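Local structure of glycosyl transferase (Staphylococcus aureus, 5U02) at residues A[160-171]-A[183-194]. The protein belongs to the glycosyl transferases of Staphylococcus aureus, the chain modelled comprising a linker domain followed by two C-terminal domains rich in beta strands. Residues are numbered along the deposited sequence; the frame is centred on the assembly and turned at random.
Sequences FMIGEGHYDVRL and YVPLSVNANKQY
V169 and Y194 meet in mid-contact: the branch CG2 of V169 bears down on the Y194 ring at CD2, 3.4 Å away, while L186 fills in beside both, its CD2 on V169 CG2 and its CD1 at the ring edge. The far end of Y194 reaches the Y167 hydroxyl, OH to OH 2.7 Å, in a hydrogen bond that either could donate. CG of Y167 sits between the backbone N and the carbonyl carbon (chi1 53°), a torsion that lays one face of the ring over F160 CE2 and brings the hydroxyl to K192 and Y194. Y167 OH also receives a hydrogen bond from K192 NZ, 3.0 Å away. The K192 chain runs extended to a bend at chi4, and this turned ammonium gives a second hydrogen bond to I162 O, 21° out of the carbonyl plane, beside the edge of the F160 ring. E164 lays its CG against Y194 OH and N191 O; its OE1 takes only a weak bond from N189 ND2, its stronger partner being R170 of the second subunit. N189 ND2 also bonds N191 O, 3.0 Å away, bracing the A190–Q193 type II' turn. At the other end, the R170 guanidinium lies flat on the Y183 ring, planes 6° apart and centres 4.0 Å, a cation-pi stack; R170 also salt-bridges E218 and E164 of the third subunit. L171 and V184 form an antiparallel hydrogen-bonded pair, L171 N to V184 O and V184 N to L171 O, and a water links V169 O to L186 N where the strands diverge. L171 CB meets V184 CB (4.1 Å) on one sheet face, L171 packing among L155, F196, I198 and V215. Strand 168-175 is flanked by strand 212-221 and by its hairpin partner 181-190, which turns into strand 193-199 alongside strand 150-159.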
loop_
_atom_site.group_PDB
_atom_site.type_symbol
_atom_site.label_atom_id
_atom_site.label_comp_id
_atom_site.label_asym_id
_atom_site.label_seq_id
_atom_site.Cartn_x
_atom_site.Cartn_y
_atom_site.Cartn_z
ATOM N N PHE A 160 -2.567 -8.850 -20.286
ATOM C CA PHE A 160 -1.397 -8.097 -19.861
ATOM C C PHE A 160 -0.191 -9.002 -20.049
ATOM O O PHE A 160 -0.207 -10.158 -19.611
ATOM C CB PHE A 160 -1.521 -7.651 -18.398
ATOM C CG PHE A 160 -0.654 -6.477 -18.045
ATOM C CD1 PHE A 160 -0.083 -5.693 -19.035
ATOM C CD2 PHE A 160 -0.391 -6.169 -16.720
ATOM C CE1 PHE A 160 0.723 -4.617 -18.710
ATOM C CE2 PHE A 160 0.411 -5.094 -16.387
ATOM C CZ PHE A 160 0.971 -4.316 -17.386
ATOM N N MET A 161 0.842 -8.489 -20.709
ATOM C CA MET A 161 1.990 -9.314 -21.057
ATOM C C MET A 161 2.930 -9.554 -19.892
ATOM O O MET A 161 4.069 -9.983 -20.116
ATOM C CB MET A 161 2.753 -8.689 -22.226
ATOM C CG MET A 161 2.161 -9.056 -23.568
ATOM S SD MET A 161 3.013 -8.255 -24.929
ATOM C CE MET A 161 3.193 -6.626 -24.246
ATOM N N ILE A 162 2.499 -9.304 -18.657
ATOM C CA ILE A 162 3.358 -9.513 -17.498
ATOM C C ILE A 162 2.509 -10.007 -16.338
ATOM O O ILE A 162 1.428 -9.468 -16.070
ATOM C CB ILE A 162 4.146 -8.241 -17.121
ATOM C CG1 ILE A 162 4.912 -8.456 -15.809
ATOM C CG2 ILE A 162 3.229 -7.050 -17.054
ATOM C CD1 ILE A 162 5.913 -7.369 -15.459
ATOM N N GLY A 163 3.002 -11.043 -15.660
ATOM C CA GLY A 163 2.247 -11.703 -14.622
ATOM C C GLY A 163 2.132 -10.890 -13.348
ATOM O O GLY A 163 2.838 -9.907 -13.111
ATOM N N GLU A 164 1.200 -11.341 -12.511
ATOM C CA GLU A 164 0.912 -10.698 -11.237
ATOM C C GLU A 164 2.173 -10.576 -10.386
ATOM O O GLU A 164 3.031 -11.462 -10.386
ATOM C CB GLU A 164 -0.151 -11.509 -10.492
ATOM C CG GLU A 164 -1.010 -10.736 -9.502
ATOM C CD GLU A 164 -0.271 -10.362 -8.235
ATOM O OE1 GLU A 164 -0.601 -9.310 -7.645
ATOM O OE2 GLU A 164 0.646 -11.111 -7.837
ATOM N N GLY A 165 2.285 -9.462 -9.664
ATOM C CA GLY A 165 3.305 -9.288 -8.657
ATOM C C GLY A 165 4.468 -8.401 -9.054
ATOM O O GLY A 165 5.162 -7.889 -8.169
ATOM N N HIS A 166 4.708 -8.209 -10.347
ATOM C CA HIS A 166 5.846 -7.423 -10.801
ATOM C C HIS A 166 5.464 -5.994 -11.160
ATOM O O HIS A 166 6.328 -5.220 -11.585
ATOM C CB HIS A 166 6.516 -8.119 -11.986
ATOM C CG HIS A 166 6.908 -9.535 -11.699
ATOM N ND1 HIS A 166 7.930 -9.859 -10.834
ATOM C CD2 HIS A 166 6.405 -10.710 -12.146
ATOM C CE1 HIS A 166 8.043 -11.174 -10.763
ATOM N NE2 HIS A 166 7.132 -11.714 -11.550
ATOM N N TYR A 167 4.196 -5.626 -10.994
ATOM C CA TYR A 167 3.732 -4.273 -11.256
ATOM C C TYR A 167 2.870 -3.818 -10.090
ATOM O O TYR A 167 2.400 -4.626 -9.286
ATOM C CB TYR A 167 2.942 -4.193 -12.570
ATOM C CG TYR A 167 1.805 -5.187 -12.653
ATOM C CD1 TYR A 167 0.519 -4.824 -12.287
ATOM C CD2 TYR A 167 2.019 -6.490 -13.091
ATOM C CE1 TYR A 167 -0.526 -5.726 -12.353
ATOM C CE2 TYR A 167 0.978 -7.400 -13.164
ATOM C CZ TYR A 167 -0.292 -7.012 -12.793
ATOM O OH TYR A 167 -1.332 -7.910 -12.860
ATOM N N ASP A 168 2.671 -2.508 -9.997
ATOM C CA ASP A 168 1.777 -1.920 -9.013
ATOM C C ASP A 168 0.599 -1.271 -9.724
ATOM O O ASP A 168 0.715 -0.827 -10.872
ATOM C CB ASP A 168 2.494 -0.877 -8.148
ATOM C CG ASP A 168 3.683 -1.451 -7.401
ATOM O OD1 ASP A 168 3.742 -2.683 -7.216
ATOM O OD2 ASP A 168 4.560 -0.660 -6.995
ATOM N N VAL A 169 -0.540 -1.222 -9.038
ATOM C CA VAL A 169 -1.748 -0.611 -9.575
ATOM C C VAL A 169 -2.346 0.306 -8.518
ATOM O O VAL A 169 -2.299 0.008 -7.319
ATOM C CB VAL A 169 -2.784 -1.662 -10.040
ATOM C CG1 VAL A 169 -2.155 -2.648 -11.020
ATOM C CG2 VAL A 169 -3.395 -2.396 -8.863
ATOM N N ARG A 170 -2.883 1.436 -8.968
ATOM C CA ARG A 170 -3.649 2.341 -8.129
ATOM C C ARG A 170 -4.872 2.783 -8.913
ATOM O O ARG A 170 -4.864 2.782 -10.146
ATOM C CB ARG A 170 -2.844 3.581 -7.703
ATOM C CG ARG A 170 -1.553 3.287 -6.974
ATOM C CD ARG A 170 -1.007 4.538 -6.290
ATOM N NE ARG A 170 -0.492 5.533 -7.229
ATOM C CZ ARG A 170 -0.076 6.745 -6.865
ATOM N NH1 ARG A 170 -0.124 7.104 -5.586
ATOM N NH2 ARG A 170 0.387 7.599 -7.772
ATOM N N LEU A 171 -5.922 3.158 -8.194
ATOM C CA LEU A 171 -7.099 3.741 -8.820
ATOM C C LEU A 171 -6.932 5.253 -8.865
ATOM O O LEU A 171 -6.621 5.879 -7.848
ATOM C CB LEU A 171 -8.370 3.362 -8.061
ATOM C CG LEU A 171 -9.663 3.668 -8.811
ATOM C CD1 LEU A 171 -9.633 2.990 -10.161
ATOM C CD2 LEU A 171 -10.863 3.193 -8.023
ATOM N N TYR A 183 -5.670 9.433 -5.828
ATOM C CA TYR A 183 -5.154 8.079 -5.979
ATOM C C TYR A 183 -5.602 7.243 -4.792
ATOM O O TYR A 183 -5.388 7.634 -3.640
ATOM C CB TYR A 183 -3.628 8.073 -6.089
ATOM C CG TYR A 183 -3.104 8.698 -7.361
ATOM C CD1 TYR A 183 -3.056 7.974 -8.550
ATOM C CD2 TYR A 183 -2.660 10.013 -7.378
ATOM C CE1 TYR A 183 -2.577 8.544 -9.717
ATOM C CE2 TYR A 183 -2.177 10.590 -8.536
ATOM C CZ TYR A 183 -2.141 9.857 -9.703
ATOM O OH TYR A 183 -1.663 10.442 -10.854
ATOM N N VAL A 184 -6.216 6.102 -5.075
ATOM C CA VAL A 184 -6.738 5.188 -4.065
ATOM C C VAL A 184 -5.901 3.915 -4.101
ATOM O O VAL A 184 -5.789 3.284 -5.159
ATOM C CB VAL A 184 -8.222 4.869 -4.299
ATOM C CG1 VAL A 184 -8.751 4.010 -3.164
ATOM C CG2 VAL A 184 -9.025 6.146 -4.439
ATOM N N PRO A 185 -5.307 3.499 -2.986
ATOM C CA PRO A 185 -4.511 2.267 -2.981
ATOM C C PRO A 185 -5.377 1.028 -3.168
ATOM O O PRO A 185 -6.580 1.016 -2.905
ATOM C CB PRO A 185 -3.856 2.267 -1.596
ATOM C CG PRO A 185 -4.664 3.228 -0.780
ATOM C CD PRO A 185 -5.204 4.243 -1.723
ATOM N N LEU A 186 -4.728 -0.034 -3.627
ATOM C CA LEU A 186 -5.380 -1.328 -3.764
ATOM C C LEU A 186 -5.771 -1.880 -2.395
ATOM O O LEU A 186 -4.979 -1.839 -1.451
ATOM C CB LEU A 186 -4.442 -2.298 -4.480
ATOM C CG LEU A 186 -4.920 -3.718 -4.769
ATOM C CD1 LEU A 186 -6.094 -3.704 -5.717
ATOM C CD2 LEU A 186 -3.777 -4.538 -5.338
ATOM N N SER A 187 -6.996 -2.399 -2.287
ATOM C CA SER A 187 -7.466 -2.964 -1.024
ATOM C C SER A 187 -7.168 -4.453 -0.919
ATOM O O SER A 187 -6.799 -4.935 0.155
ATOM C CB SER A 187 -8.969 -2.735 -0.864
ATOM O OG SER A 187 -9.267 -1.349 -0.781
ATOM N N VAL A 188 -7.319 -5.184 -2.023
ATOM C CA VAL A 188 -7.042 -6.614 -2.097
ATOM C C VAL A 188 -7.063 -6.992 -3.570
ATOM O O VAL A 188 -7.746 -6.350 -4.374
ATOM C CB VAL A 188 -8.073 -7.434 -1.292
ATOM C CG1 VAL A 188 -9.458 -7.347 -1.939
ATOM C CG2 VAL A 188 -7.639 -8.884 -1.158
ATOM N N ASN A 189 -6.320 -8.029 -3.951
ATOM C CA ASN A 189 -6.457 -8.542 -5.303
ATOM C C ASN A 189 -6.449 -10.061 -5.283
ATOM O O ASN A 189 -5.722 -10.683 -4.505
ATOM C CB ASN A 189 -5.376 -7.988 -6.252
ATOM C CG ASN A 189 -3.996 -8.518 -5.960
ATOM O OD1 ASN A 189 -3.314 -8.042 -5.051
ATOM N ND2 ASN A 189 -3.550 -9.479 -6.765
ATOM N N ALA A 190 -7.312 -10.640 -6.115
ATOM C CA ALA A 190 -7.407 -12.079 -6.315
ATOM C C ALA A 190 -7.015 -12.353 -7.761
ATOM O O ALA A 190 -7.781 -12.044 -8.684
ATOM C CB ALA A 190 -8.812 -12.586 -6.009
ATOM N N ASN A 191 -5.826 -12.919 -7.950
ATOM C CA ASN A 191 -5.206 -13.061 -9.272
ATOM C C ASN A 191 -5.202 -11.664 -9.903
ATOM O O ASN A 191 -4.719 -10.715 -9.270
ATOM C CB ASN A 191 -5.922 -14.150 -10.057
ATOM C CG ASN A 191 -5.698 -15.537 -9.463
ATOM O OD1 ASN A 191 -4.732 -16.218 -9.801
ATOM N ND2 ASN A 191 -6.596 -15.958 -8.576
ATOM N N LYS A 192 -5.736 -11.484 -11.111
ATOM C CA LYS A 192 -5.743 -10.178 -11.761
ATOM C C LYS A 192 -7.072 -9.448 -11.581
ATOM O O LYS A 192 -7.448 -8.622 -12.420
ATOM C CB LYS A 192 -5.401 -10.320 -13.242
ATOM C CG LYS A 192 -3.934 -10.626 -13.527
ATOM C CD LYS A 192 -3.731 -10.860 -15.016
ATOM C CE LYS A 192 -2.275 -11.101 -15.373
ATOM N NZ LYS A 192 -1.456 -9.875 -15.188
ATOM N N GLN A 193 -7.790 -9.738 -10.501
ATOM C CA GLN A 193 -8.961 -8.968 -10.100
ATOM C C GLN A 193 -8.551 -8.033 -8.972
ATOM O O GLN A 193 -8.188 -8.494 -7.889
ATOM C CB GLN A 193 -10.091 -9.887 -9.643
ATOM C CG GLN A 193 -10.572 -10.864 -10.692
ATOM C CD GLN A 193 -11.541 -11.866 -10.117
ATOM O OE1 GLN A 193 -12.742 -11.784 -10.351
ATOM N NE2 GLN A 193 -11.020 -12.823 -9.362
ATOM N N TYR A 194 -8.622 -6.728 -9.219
ATOM C CA TYR A 194 -8.121 -5.724 -8.288
ATOM C C TYR A 194 -9.289 -4.932 -7.704
ATOM O O TYR A 194 -10.027 -4.272 -8.444
ATOM C CB TYR A 194 -7.118 -4.807 -8.991
ATOM C CG TYR A 194 -5.844 -5.534 -9.383
ATOM C CD1 TYR A 194 -5.767 -6.264 -10.566
ATOM C CD2 TYR A 194 -4.737 -5.525 -8.547
ATOM C CE1 TYR A 194 -4.612 -6.942 -10.913
ATOM C CE2 TYR A 194 -3.579 -6.195 -8.880
ATOM C CZ TYR A 194 -3.524 -6.902 -10.066
ATOM O OH TYR A 194 -2.382 -7.580 -10.418
HETATM O O HOH W 1 -1.833 0.488 -4.350
#